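Local coordinates for protein yesU (Bacillus subtilis, PDB 1OQ1) that is of unknown function but has a galectin-like beta-sandwich fold, in relatives often used to bind carbohydrate, at residues 40-45 and 51-56; 91-94 and 99-102; 79-84 and 102-107; 12-17 and 23-28. All blocks are in the same frame, centred on the assembly; numbering follows the deposited sequence.

Interaction 1 of 4, residues 40-45 and 51-56; sequences LHLSHV and FVFWCP
A largely apolar contact inside a beta sandwich joins L40, L42 and H44 of strand 40-44, in the sheet that contains strand 209-222, to F51 and F53 of strand 51-54, in the seven-stranded one. The short strand segments run at 152° to each other with their axes 9.9 Å apart at closest, a spacing of stacked layers and not of paired neighbours. L42 sits in the middle and divides its two methyls between the phenylalanines. Its CD1 lies 3.9 Å from CZ of F51, near the plane of that ring and so at its rim, whereas its CD2 points to F53, 4.3 Å from CD2 of that ring. L40 extends the apolar row, its CD2 4.4 Å from F53 CE2, again at a ring edge. Facing antiparallel sheets of this kind form the sandwich of the galectin-like fold, consistent with this family's place in the concanavalin clan. Farther along, H44 brings its imidazole obliquely against F51: CE1 is 3.2 Å from CE2 of F51, and the planes are 34° apart. F51 holds its ring between its own N and carbonyl carbon (chi1 71°), within reach of both L42 and H44. The H44 imidazole is fixed from outside the two strands, ND1 bonding to A49 O and NE2 only weakly to Q204 OE1. I33 and W25 add further contacts to F53.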
loop_
_atom_site.group_PDB
_atom_site.type_symbol
_atom_site.label_atom_id
_atom_site.label_comp_id
_atom_site.label_asym_id
_atom_site.label_seq_id
_atom_site.Cartn_x
_atom_site.Cartn_y
_atom_site.Cartn_z
ATOM N N LEU A 40 7.443 -10.367 -9.001
ATOM C CA LEU A 40 8.171 -9.712 -7.918
ATOM C C LEU A 40 8.032 -10.423 -6.575
ATOM O O LEU A 40 6.936 -10.519 -6.018
ATOM C CB LEU A 40 7.703 -8.261 -7.759
ATOM C CG LEU A 40 8.291 -7.498 -6.563
ATOM C CD1 LEU A 40 9.790 -7.339 -6.744
ATOM C CD2 LEU A 40 7.637 -6.135 -6.442
ATOM N N HIS A 41 9.153 -10.924 -6.066
ATOM C CA HIS A 41 9.183 -11.584 -4.767
ATOM C C HIS A 41 9.845 -10.603 -3.810
ATOM O O HIS A 41 10.960 -10.147 -4.064
ATOM C CB HIS A 41 10.023 -12.863 -4.813
ATOM C CG HIS A 41 9.373 -13.996 -5.540
ATOM N ND1 HIS A 41 8.937 -15.137 -4.902
ATOM C CD2 HIS A 41 9.094 -14.168 -6.853
ATOM C CE1 HIS A 41 8.420 -15.966 -5.792
ATOM N NE2 HIS A 41 8.502 -15.401 -6.983
ATOM N N LEU A 42 9.155 -10.251 -2.730
ATOM C CA LEU A 42 9.730 -9.340 -1.745
ATOM C C LEU A 42 9.936 -10.079 -0.426
ATOM O O LEU A 42 9.004 -10.686 0.110
ATOM C CB LEU A 42 8.820 -8.122 -1.520
ATOM C CG LEU A 42 8.733 -7.102 -2.661
ATOM C CD1 LEU A 42 7.822 -5.949 -2.246
ATOM C CD2 LEU A 42 10.125 -6.580 -3.000
ATOM N N SER A 43 11.168 -10.048 0.075
ATOM C CA SER A 43 11.513 -10.694 1.344
ATOM C C SER A 43 12.398 -9.745 2.146
ATOM O O SER A 43 12.525 -8.575 1.790
ATOM C CB SER A 43 12.233 -12.029 1.102
ATOM O OG SER A 43 13.390 -11.853 0.310
ATOM N N HIS A 44 13.024 -10.243 3.209
ATOM C CA HIS A 44 13.848 -9.384 4.059
ATOM C C HIS A 44 15.240 -9.948 4.335
ATOM O O HIS A 44 15.420 -11.163 4.416
ATOM C CB HIS A 44 13.103 -9.146 5.373
ATOM C CG HIS A 44 11.724 -8.589 5.185
ATOM N ND1 HIS A 44 11.438 -7.247 5.321
ATOM C CD2 HIS A 44 10.558 -9.187 4.841
ATOM C CE1 HIS A 44 10.155 -7.043 5.069
ATOM N NE2 HIS A 44 9.599 -8.205 4.774
ATOM N N VAL A 45 16.222 -9.063 4.484
ATOM C CA VAL A 45 17.587 -9.507 4.744
ATOM C C VAL A 45 17.769 -9.956 6.195
ATOM O O VAL A 45 18.672 -10.737 6.494
ATOM C CB VAL A 45 18.621 -8.400 4.399
ATOM C CG1 VAL A 45 18.524 -8.050 2.915
ATOM C CG2 VAL A 45 18.391 -7.165 5.258
ATOM N N PHE A 51 10.637 -2.475 5.604
ATOM C CA PHE A 51 10.925 -1.549 4.515
ATOM C C PHE A 51 9.691 -0.974 3.837
ATOM O O PHE A 51 8.567 -1.379 4.109
ATOM C CB PHE A 51 11.757 -2.270 3.443
ATOM C CG PHE A 51 10.982 -3.313 2.660
ATOM C CD1 PHE A 51 10.038 -2.937 1.702
ATOM C CD2 PHE A 51 11.191 -4.668 2.888
ATOM C CE1 PHE A 51 9.313 -3.898 0.984
ATOM C CE2 PHE A 51 10.468 -5.637 2.173
ATOM C CZ PHE A 51 9.528 -5.246 1.220
ATOM N N VAL A 52 9.935 -0.007 2.961
ATOM C CA VAL A 52 8.893 0.582 2.132
ATOM C C VAL A 52 9.580 0.690 0.770
ATOM O O VAL A 52 10.654 1.280 0.655
ATOM C CB VAL A 52 8.451 1.976 2.601
ATOM C CG1 VAL A 52 7.339 2.484 1.686
ATOM C CG2 VAL A 52 7.950 1.915 4.043
ATOM N N PHE A 53 8.966 0.090 -0.244
ATOM C CA PHE A 53 9.499 0.065 -1.607
ATOM C C PHE A 53 8.583 0.948 -2.450
ATOM O O PHE A 53 7.450 0.574 -2.738
ATOM C CB PHE A 53 9.483 -1.386 -2.099
ATOM C CG PHE A 53 10.185 -1.612 -3.408
ATOM C CD1 PHE A 53 11.391 -0.977 -3.699
ATOM C CD2 PHE A 53 9.669 -2.522 -4.324
ATOM C CE1 PHE A 53 12.069 -1.250 -4.882
ATOM C CE2 PHE A 53 10.342 -2.804 -5.513
ATOM C CZ PHE A 53 11.544 -2.166 -5.790
ATOM N N TRP A 54 9.085 2.116 -2.843
ATOM C CA TRP A 54 8.292 3.086 -3.596
ATOM C C TRP A 54 8.367 3.097 -5.113
ATOM O O TRP A 54 9.438 2.949 -5.700
ATOM C CB TRP A 54 8.638 4.517 -3.165
ATOM C CG TRP A 54 8.471 4.833 -1.728
ATOM C CD1 TRP A 54 9.431 4.776 -0.754
ATOM C CD2 TRP A 54 7.276 5.293 -1.090
ATOM N NE1 TRP A 54 8.905 5.175 0.450
ATOM C CE2 TRP A 54 7.583 5.499 0.274
ATOM C CE3 TRP A 54 5.973 5.552 -1.538
ATOM C CZ2 TRP A 54 6.633 5.952 1.197
ATOM C CZ3 TRP A 54 5.024 6.004 -0.619
ATOM C CH2 TRP A 54 5.363 6.199 0.734
ATOM N N CYS A 55 7.211 3.312 -5.732
ATOM C CA CYS A 55 7.119 3.473 -7.176
ATOM C C CYS A 55 7.526 4.950 -7.300
ATOM O O CYS A 55 7.104 5.782 -6.497
ATOM C CB CYS A 55 5.676 3.269 -7.636
ATOM S SG CYS A 55 5.336 3.779 -9.338
ATOM N N PRO A 56 8.332 5.306 -8.311
ATOM C CA PRO A 56 8.743 6.710 -8.432
ATOM C C PRO A 56 7.737 7.717 -8.986
ATOM O O PRO A 56 7.928 8.926 -8.839
ATOM C CB PRO A 56 9.983 6.616 -9.313
ATOM C CG PRO A 56 9.592 5.531 -10.278
ATOM C CD PRO A 56 8.941 4.481 -9.371
#

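Interaction 2 of 4, residues 91-94 and 99-102; sequences DLFD and KRTG
R100 is extended at chi2 and bent at chi3 (-61°), with CG beside the backbone N (chi1 -62°), and this turns its guanidinium end-on toward the carbonyl oxygen of L92. Two nitrogens then share that one acceptor: R100 NH2 is 3.0 Å from L92 O, and R100 NH1 is 3.2 Å from the same L92 O. The oxygen lies nearly in the guanidinium plane for both bonds. Seen from the carbonyl the two donors differ, because NH1 arrives in its plane while NH2 stands 42° out of it. Beside this polar grip, L92 CD2 rests over one face of the guanidinium, 4.0 Å from NH2 of R100, and F93 presents CD1 to its edge, 3.8 Å from that NH2. The accepting carbonyl belongs to a type I beta turn running from D91 to D94, closed by D94 N bonding to D91 O at 2.8 Å. An Asx turn is laid over it: the N-H of F93 reaches D91 OD2 from above the carboxylate plane, with F93 N 2.9 Å from that oxygen. The contact thus ties two parts of the long connection between strand 76-86 and helix 105-108. Both ends have further charged partners on the seven-stranded sheet, since R100 NH2 forms a salt bridge with E28 and D91 OD1 forms one with K199.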
loop_
_atom_site.group_PDB
_atom_site.type_symbol
_atom_site.label_atom_id
_atom_site.label_comp_id
_atom_site.label_asym_id
_atom_site.label_seq_id
_atom_site.Cartn_x
_atom_site.Cartn_y
_atom_site.Cartn_z
ATOM N N ASP A 91 7.855 16.796 -3.384
ATOM C CA ASP A 91 7.917 15.484 -4.011
ATOM C C ASP A 91 8.496 14.576 -2.932
ATOM O O ASP A 91 9.458 14.946 -2.257
ATOM C CB ASP A 91 8.862 15.509 -5.212
ATOM C CG ASP A 91 8.964 14.165 -5.897
ATOM O OD1 ASP A 91 8.066 13.840 -6.705
ATOM O OD2 ASP A 91 9.934 13.427 -5.620
ATOM N N LEU A 92 7.929 13.388 -2.769
ATOM C CA LEU A 92 8.409 12.475 -1.737
ATOM C C LEU A 92 9.915 12.218 -1.768
ATOM O O LEU A 92 10.502 11.814 -0.763
ATOM C CB LEU A 92 7.680 11.136 -1.841
ATOM C CG LEU A 92 7.684 10.318 -0.552
ATOM C CD1 LEU A 92 6.837 11.030 0.499
ATOM C CD2 LEU A 92 7.124 8.941 -0.819
ATOM N N PHE A 93 10.550 12.452 -2.911
ATOM C CA PHE A 93 11.981 12.197 -3.008
ATOM C C PHE A 93 12.838 13.452 -3.087
ATOM O O PHE A 93 14.024 13.386 -3.420
ATOM C CB PHE A 93 12.248 11.269 -4.192
ATOM C CG PHE A 93 11.449 9.996 -4.136
ATOM C CD1 PHE A 93 11.560 9.141 -3.042
ATOM C CD2 PHE A 93 10.545 9.679 -5.142
ATOM C CE1 PHE A 93 10.778 7.991 -2.949
ATOM C CE2 PHE A 93 9.755 8.529 -5.057
ATOM C CZ PHE A 93 9.874 7.687 -3.958
ATOM N N ASP A 94 12.237 14.592 -2.765
ATOM C CA ASP A 94 12.960 15.858 -2.772
ATOM C C ASP A 94 14.041 15.755 -1.699
ATOM O O ASP A 94 13.777 15.301 -0.589
ATOM C CB ASP A 94 12.009 17.012 -2.453
ATOM C CG ASP A 94 12.667 18.370 -2.601
ATOM O OD1 ASP A 94 13.667 18.633 -1.903
ATOM O OD2 ASP A 94 12.178 19.179 -3.417
ATOM N N LYS A 99 15.840 11.788 5.564
ATOM C CA LYS A 99 16.095 10.455 5.034
ATOM C C LYS A 99 15.181 9.445 5.710
ATOM O O LYS A 99 14.862 9.575 6.890
ATOM C CB LYS A 99 17.556 10.060 5.274
ATOM C CG LYS A 99 18.553 10.964 4.577
ATOM C CD LYS A 99 19.974 10.768 5.092
ATOM C CE LYS A 99 20.532 9.407 4.737
ATOM N NZ LYS A 99 21.964 9.315 5.136
ATOM N N ARG A 100 14.764 8.438 4.954
ATOM C CA ARG A 100 13.894 7.398 5.480
ATOM C C ARG A 100 14.581 6.055 5.280
ATOM O O ARG A 100 15.271 5.846 4.276
ATOM C CB ARG A 100 12.541 7.439 4.764
ATOM C CG ARG A 100 11.785 8.752 4.960
ATOM C CD ARG A 100 10.440 8.696 4.259
ATOM N NE ARG A 100 10.622 8.493 2.827
ATOM C CZ ARG A 100 10.660 9.466 1.926
ATOM N NH1 ARG A 100 10.511 10.733 2.294
ATOM N NH2 ARG A 100 10.882 9.169 0.650
ATOM N N THR A 101 14.388 5.149 6.234
ATOM C CA THR A 101 15.030 3.842 6.200
ATOM C C THR A 101 14.094 2.663 6.451
ATOM O O THR A 101 14.546 1.574 6.799
ATOM C CB THR A 101 16.153 3.778 7.250
ATOM O OG1 THR A 101 15.586 3.927 8.560
ATOM C CG2 THR A 101 17.161 4.890 7.018
ATOM N N GLY A 102 12.796 2.872 6.273
ATOM C CA GLY A 102 11.856 1.792 6.493
ATOM C C GLY A 102 11.386 1.667 7.931
ATOM O O GLY A 102 10.635 0.745 8.260
#

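Interaction 3 of 4, residues 79-84 and 102-107; sequences MLFFAA and GTYPEY
Selenium against an aromatic ring is the unusual element here: M79, a selenomethionine, brings SE to 4.8 Å from the centroid of the Y104 ring, a Met-aromatic contact that is oblique, 58° off the ring normal. The M79 side chain is extended through chi2 and bends at chi3 (-61°), which sets the terminal methyl beside the phenol end. CE of M79 is 3.3 Å from OH of Y104 and also touches Y104 CZ. F81, two residues along the strand, points the far end of its ring at both tyrosines. Its CZ lies 3.7 Å from Y107 CB, and 4.1 Å from CE1 at the edge of Y104. The rings of F81 and Y107 meet obliquely with planes 48° apart. These contacts pack the short helix 105-108 and its lead-in on strand 76-86 of the seven-stranded sheet. A molecule of acetic acid, probably from the crystallisation liquor, sits about 3 Å from the Y104 side chain. The chemistry implies a division of labour: M79 lies against the phenol end of Y104 and F81 against Y107 CB, while hydrogen bonds to H116 ND1 and E28 OE1 hold the hydroxyls of Y104 and Y107 respectively.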
loop_
_atom_site.group_PDB
_atom_site.type_symbol
_atom_site.label_atom_id
_atom_site.label_comp_id
_atom_site.label_asym_id
_atom_site.label_seq_id
_atom_site.Cartn_x
_atom_site.Cartn_y
_atom_site.Cartn_z
HETATM N N MSE A 79 1.468 -3.534 3.731
HETATM C CA MSE A 79 0.829 -2.230 3.828
HETATM C C MSE A 79 1.071 -1.403 2.570
HETATM O O MSE A 79 2.184 -1.349 2.058
HETATM C CB MSE A 79 1.392 -1.488 5.049
HETATM C CG MSE A 79 0.782 -0.128 5.325
HETATM SE SE MSE A 79 1.730 0.829 6.732
HETATM C CE MSE A 79 1.454 -0.414 8.192
ATOM N N LEU A 80 0.022 -0.764 2.066
ATOM C CA LEU A 80 0.171 0.070 0.885
ATOM C C LEU A 80 0.091 1.535 1.283
ATOM O O LEU A 80 -0.828 1.937 1.991
ATOM C CB LEU A 80 -0.933 -0.213 -0.139
ATOM C CG LEU A 80 -0.653 0.461 -1.488
ATOM C CD1 LEU A 80 0.224 -0.457 -2.323
ATOM C CD2 LEU A 80 -1.943 0.754 -2.224
ATOM N N PHE A 81 1.070 2.316 0.844
ATOM C CA PHE A 81 1.090 3.752 1.096
ATOM C C PHE A 81 0.592 4.398 -0.200
ATOM O O PHE A 81 0.923 3.930 -1.291
ATOM C CB PHE A 81 2.522 4.241 1.364
ATOM C CG PHE A 81 2.972 4.086 2.793
ATOM C CD1 PHE A 81 2.769 5.112 3.713
ATOM C CD2 PHE A 81 3.599 2.917 3.219
ATOM C CE1 PHE A 81 3.190 4.976 5.041
ATOM C CE2 PHE A 81 4.021 2.773 4.541
ATOM C CZ PHE A 81 3.816 3.805 5.452
ATOM N N PHE A 82 -0.222 5.443 -0.087
ATOM C CA PHE A 82 -0.693 6.165 -1.272
ATOM C C PHE A 82 -0.941 7.646 -0.954
ATOM O O PHE A 82 -1.058 8.016 0.209
ATOM C CB PHE A 82 -1.935 5.485 -1.896
ATOM C CG PHE A 82 -3.079 5.247 -0.945
ATOM C CD1 PHE A 82 -4.272 5.954 -1.088
ATOM C CD2 PHE A 82 -3.005 4.256 0.032
ATOM C CE1 PHE A 82 -5.378 5.675 -0.282
ATOM C CE2 PHE A 82 -4.107 3.966 0.848
ATOM C CZ PHE A 82 -5.295 4.675 0.687
ATOM N N ALA A 83 -1.000 8.490 -1.983
ATOM C CA ALA A 83 -1.186 9.935 -1.789
ATOM C C ALA A 83 -0.078 10.453 -0.864
ATOM O O ALA A 83 -0.304 11.323 -0.017
ATOM C CB ALA A 83 -2.566 10.228 -1.179
ATOM N N ALA A 84 1.125 9.918 -1.043
ATOM C CA ALA A 84 2.267 10.292 -0.211
ATOM C C ALA A 84 3.075 11.453 -0.788
ATOM O O ALA A 84 3.457 11.434 -1.960
ATOM C CB ALA A 84 3.168 9.078 -0.004
ATOM N N GLY A 102 12.796 2.872 6.273
ATOM C CA GLY A 102 11.856 1.792 6.493
ATOM C C GLY A 102 11.386 1.667 7.931
ATOM O O GLY A 102 10.635 0.745 8.260
ATOM N N THR A 103 11.827 2.582 8.791
ATOM C CA THR A 103 11.430 2.574 10.202
ATOM C C THR A 103 10.096 3.323 10.275
ATOM O O THR A 103 10.025 4.516 9.986
ATOM C CB THR A 103 12.495 3.266 11.073
ATOM O OG1 THR A 103 13.789 2.748 10.730
ATOM C CG2 THR A 103 12.237 2.992 12.545
ATOM N N TYR A 104 9.050 2.611 10.681
ATOM C CA TYR A 104 7.694 3.160 10.708
ATOM C C TYR A 104 7.467 4.610 11.138
ATOM O O TYR A 104 6.788 5.355 10.438
ATOM C CB TYR A 104 6.767 2.226 11.500
ATOM C CG TYR A 104 5.305 2.311 11.089
ATOM C CD1 TYR A 104 4.940 2.718 9.803
ATOM C CD2 TYR A 104 4.290 1.929 11.962
ATOM C CE1 TYR A 104 3.596 2.739 9.401
ATOM C CE2 TYR A 104 2.947 1.939 11.568
ATOM C CZ TYR A 104 2.608 2.346 10.289
ATOM O OH TYR A 104 1.288 2.355 9.899
ATOM N N PRO A 105 8.030 5.035 12.282
ATOM C CA PRO A 105 7.826 6.418 12.721
ATOM C C PRO A 105 8.242 7.480 11.704
ATOM O O PRO A 105 7.749 8.609 11.744
ATOM C CB PRO A 105 8.642 6.490 14.010
ATOM C CG PRO A 105 8.499 5.103 14.555
ATOM C CD PRO A 105 8.734 4.260 13.317
ATOM N N GLU A 106 9.144 7.120 10.795
ATOM C CA GLU A 106 9.601 8.059 9.774
ATOM C C GLU A 106 8.470 8.345 8.797
ATOM O O GLU A 106 8.464 9.369 8.119
ATOM C CB GLU A 106 10.786 7.478 9.003
ATOM C CG GLU A 106 11.928 7.004 9.881
ATOM C CD GLU A 106 12.986 6.255 9.096
ATOM O OE1 GLU A 106 12.613 5.519 8.158
ATOM O OE2 GLU A 106 14.183 6.388 9.425
ATOM N N TYR A 107 7.508 7.430 8.740
ATOM C CA TYR A 107 6.382 7.560 7.830
ATOM C C TYR A 107 5.118 8.116 8.472
ATOM O O TYR A 107 4.408 8.891 7.843
ATOM C CB TYR A 107 6.094 6.203 7.183
ATOM C CG TYR A 107 7.301 5.654 6.460
ATOM C CD1 TYR A 107 7.523 5.933 5.108
ATOM C CD2 TYR A 107 8.270 4.931 7.150
ATOM C CE1 TYR A 107 8.692 5.508 4.467
ATOM C CE2 TYR A 107 9.432 4.505 6.527
ATOM C CZ TYR A 107 9.642 4.799 5.190
ATOM O OH TYR A 107 10.819 4.405 4.597
#

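Interaction 4 of 4, residues 12-17 and 23-28; sequences YRNPLR and KDWRME
The indole of W25 meets Y12 and a water at its edge, near the ring plane, while N14 and L16 approach it obliquely; the ring of F53 also packs against it. This grouping lies in the beta sandwich where strand 5-14, of the sheet that contains strand 209-222, leads through a loop to strand 26-29 on the border of the seven-stranded sheet. An Asx turn shapes the first bend of that loop, with the backbone N of L16 bonding to N14 OD1 at 2.9 Å. The other end of the same amide is directed to Y12: N14 ND2 donates to Y12 OH at 3.1 Å in a nearly straight bond (169°), the oxygen close to the amide plane. ND2 also bonds to D21 O within the loop, so the amide is held at both its oxygen and its nitrogen. N14 has CG anti to its backbone N (chi1 -169°), as has Y12, and both side chains therefore reach from the strand toward the indole. The N14 amide stands almost perpendicular to the indole, at 86°, with ND2 3.7 Å from NE1 of W25, a packing distance. Y12 OH is likewise 3.7 Å from W25 NE1, too far for a direct bond. The polar edge of the indole is instead served by the water, which accepts from W25 NE1 at 3.2 Å. At the benzo end, W25 CH2 lies 4.2 Å from CD2 of L16.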
loop_
_atom_site.group_PDB
_atom_site.type_symbol
_atom_site.label_atom_id
_atom_site.label_comp_id
_atom_site.label_asym_id
_atom_site.label_seq_id
_atom_site.Cartn_x
_atom_site.Cartn_y
_atom_site.Cartn_z
ATOM N N TYR A 12 -1.058 4.090 -15.667
ATOM C CA TYR A 12 0.194 3.393 -15.404
ATOM C C TYR A 12 -0.057 1.903 -15.225
ATOM O O TYR A 12 -1.066 1.498 -14.647
ATOM C CB TYR A 12 0.799 3.964 -14.115
ATOM C CG TYR A 12 2.090 3.336 -13.645
ATOM C CD1 TYR A 12 3.321 3.782 -14.122
ATOM C CD2 TYR A 12 2.081 2.319 -12.689
ATOM C CE1 TYR A 12 4.517 3.234 -13.656
ATOM C CE2 TYR A 12 3.271 1.762 -12.219
ATOM C CZ TYR A 12 4.481 2.226 -12.707
ATOM O OH TYR A 12 5.661 1.684 -12.246
ATOM N N ARG A 13 0.861 1.089 -15.728
ATOM C CA ARG A 13 0.749 -0.349 -15.583
ATOM C C ARG A 13 2.152 -0.941 -15.551
ATOM O O ARG A 13 2.961 -0.702 -16.455
ATOM C CB ARG A 13 -0.053 -0.950 -16.739
ATOM C CG ARG A 13 -0.224 -2.459 -16.640
ATOM C CD ARG A 13 -1.026 -3.003 -17.808
ATOM N NE ARG A 13 -2.462 -2.769 -17.684
ATOM C CZ ARG A 13 -3.262 -3.434 -16.854
ATOM N NH1 ARG A 13 -2.768 -4.380 -16.063
ATOM N NH2 ARG A 13 -4.561 -3.169 -16.828
ATOM N N ASN A 14 2.433 -1.697 -14.498
ATOM C CA ASN A 14 3.730 -2.335 -14.316
ATOM C C ASN A 14 3.503 -3.825 -14.059
ATOM O O ASN A 14 2.946 -4.212 -13.032
ATOM C CB ASN A 14 4.453 -1.709 -13.123
ATOM C CG ASN A 14 5.903 -2.133 -13.032
ATOM O OD1 ASN A 14 6.248 -3.274 -13.335
ATOM N ND2 ASN A 14 6.763 -1.215 -12.604
ATOM N N PRO A 15 3.923 -4.680 -15.003
ATOM C CA PRO A 15 3.760 -6.132 -14.873
ATOM C C PRO A 15 4.515 -6.731 -13.681
ATOM O O PRO A 15 4.100 -7.755 -13.129
ATOM C CB PRO A 15 4.298 -6.662 -16.205
ATOM C CG PRO A 15 4.067 -5.526 -17.149
ATOM C CD PRO A 15 4.459 -4.330 -16.330
ATOM N N LEU A 16 5.617 -6.089 -13.298
ATOM C CA LEU A 16 6.460 -6.556 -12.197
ATOM C C LEU A 16 6.954 -7.974 -12.490
ATOM O O LEU A 16 6.890 -8.862 -11.634
ATOM C CB LEU A 16 5.683 -6.527 -10.872
ATOM C CG LEU A 16 5.253 -5.151 -10.347
ATOM C CD1 LEU A 16 4.417 -5.318 -9.084
ATOM C CD2 LEU A 16 6.480 -4.297 -10.055
ATOM N N ARG A 17 7.452 -8.174 -13.710
ATOM C CA ARG A 17 7.934 -9.483 -14.144
ATOM C C ARG A 17 9.456 -9.614 -14.196
ATOM O O ARG A 17 9.982 -10.728 -14.178
ATOM C CB ARG A 17 7.348 -9.828 -15.518
ATOM C CG ARG A 17 5.828 -9.918 -15.532
ATOM C CD ARG A 17 5.274 -10.367 -16.883
ATOM N NE ARG A 17 5.637 -11.744 -17.210
ATOM C CZ ARG A 17 6.653 -12.087 -17.997
ATOM N NH1 ARG A 17 7.417 -11.153 -18.552
ATOM N NH2 ARG A 17 6.905 -13.369 -18.233
ATOM N N LYS A 23 13.258 -0.670 -12.126
ATOM C CA LYS A 23 14.500 0.065 -12.348
ATOM C C LYS A 23 14.695 1.298 -11.464
ATOM O O LYS A 23 15.692 1.399 -10.746
ATOM C CB LYS A 23 14.590 0.486 -13.819
ATOM C CG LYS A 23 15.794 1.355 -14.148
ATOM C CD LYS A 23 15.776 1.813 -15.598
ATOM C CE LYS A 23 16.966 2.711 -15.908
ATOM N NZ LYS A 23 16.984 3.935 -15.055
ATOM N N ASP A 24 13.751 2.233 -11.520
ATOM C CA ASP A 24 13.855 3.464 -10.743
ATOM C C ASP A 24 13.063 3.496 -9.440
ATOM O O ASP A 24 12.818 4.571 -8.895
ATOM C CB ASP A 24 13.443 4.664 -11.601
ATOM C CG ASP A 24 14.444 4.971 -12.698
ATOM O OD1 ASP A 24 15.611 5.279 -12.370
ATOM O OD2 ASP A 24 14.065 4.909 -13.886
ATOM N N TRP A 25 12.659 2.335 -8.939
ATOM C CA TRP A 25 11.916 2.295 -7.682
ATOM C C TRP A 25 12.883 2.558 -6.534
ATOM O O TRP A 25 14.076 2.283 -6.649
ATOM C CB TRP A 25 11.235 0.938 -7.502
ATOM C CG TRP A 25 10.003 0.785 -8.343
ATOM C CD1 TRP A 25 9.848 1.167 -9.643
ATOM C CD2 TRP A 25 8.748 0.217 -7.939
ATOM N NE1 TRP A 25 8.574 0.876 -10.075
ATOM C CE2 TRP A 25 7.878 0.294 -9.048
ATOM C CE3 TRP A 25 8.275 -0.347 -6.746
ATOM C CZ2 TRP A 25 6.559 -0.172 -9.001
ATOM C CZ3 TRP A 25 6.963 -0.809 -6.699
ATOM C CH2 TRP A 25 6.121 -0.718 -7.821
ATOM N N ARG A 26 12.373 3.102 -5.433
ATOM C CA ARG A 26 13.225 3.394 -4.289
ATOM C C ARG A 26 12.948 2.498 -3.096
ATOM O O ARG A 26 11.854 2.516 -2.528
ATOM C CB ARG A 26 13.086 4.858 -3.870
ATOM C CG ARG A 26 13.634 5.843 -4.884
ATOM C CD ARG A 26 14.013 7.154 -4.215
ATOM N NE ARG A 26 14.520 8.135 -5.169
ATOM C CZ ARG A 26 15.028 9.315 -4.825
ATOM N NH1 ARG A 26 15.099 9.661 -3.546
ATOM N NH2 ARG A 26 15.459 10.150 -5.760
HETATM N N MSE A 27 13.959 1.719 -2.724
HETATM C CA MSE A 27 13.863 0.804 -1.596
HETATM C C MSE A 27 14.401 1.469 -0.334
HETATM O O MSE A 27 15.562 1.875 -0.282
HETATM C CB MSE A 27 14.661 -0.470 -1.897
HETATM C CG MSE A 27 14.770 -1.453 -0.736
HETATM SE SE MSE A 27 13.073 -2.185 -0.149
HETATM C CE MSE A 27 12.806 -3.500 -1.545
ATOM N N GLU A 28 13.548 1.590 0.678
ATOM C CA GLU A 28 13.943 2.196 1.946
ATOM C C GLU A 28 13.852 1.120 3.019
ATOM O O GLU A 28 12.768 0.773 3.478
ATOM C CB GLU A 28 13.023 3.382 2.279
ATOM C CG GLU A 28 13.006 4.451 1.184
ATOM C CD GLU A 28 12.078 5.624 1.474
ATOM O OE1 GLU A 28 11.190 5.506 2.346
ATOM O OE2 GLU A 28 12.231 6.671 0.811
HETATM O O HOH W 1 7.919 2.242 -12.892
#

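How the interactions relate
Along the chain, interaction 4 comes first, then interaction 1; interaction 3 opens on strand 76-86 and interaction 2 within the loop after it, and G102 ends 99-102 and begins 102-107. Neighbouring centres are close, 9 Å between interactions 1 and 4 and 10 Å between 2 and 3, while 3 and 4 lie 17 Å apart. All four reach or flank the seven-stranded sheet. Strands 26-29 and 51-54 are adjacent in it, with probable backbone bonds from W54 to R26 and from E28 to V52. E28 of 26-29 also reaches both interactions 2 and 3. W54 packs on F81 of strand 76-86 and on L92 and F93, which bring the 87-104 connection against the sheet.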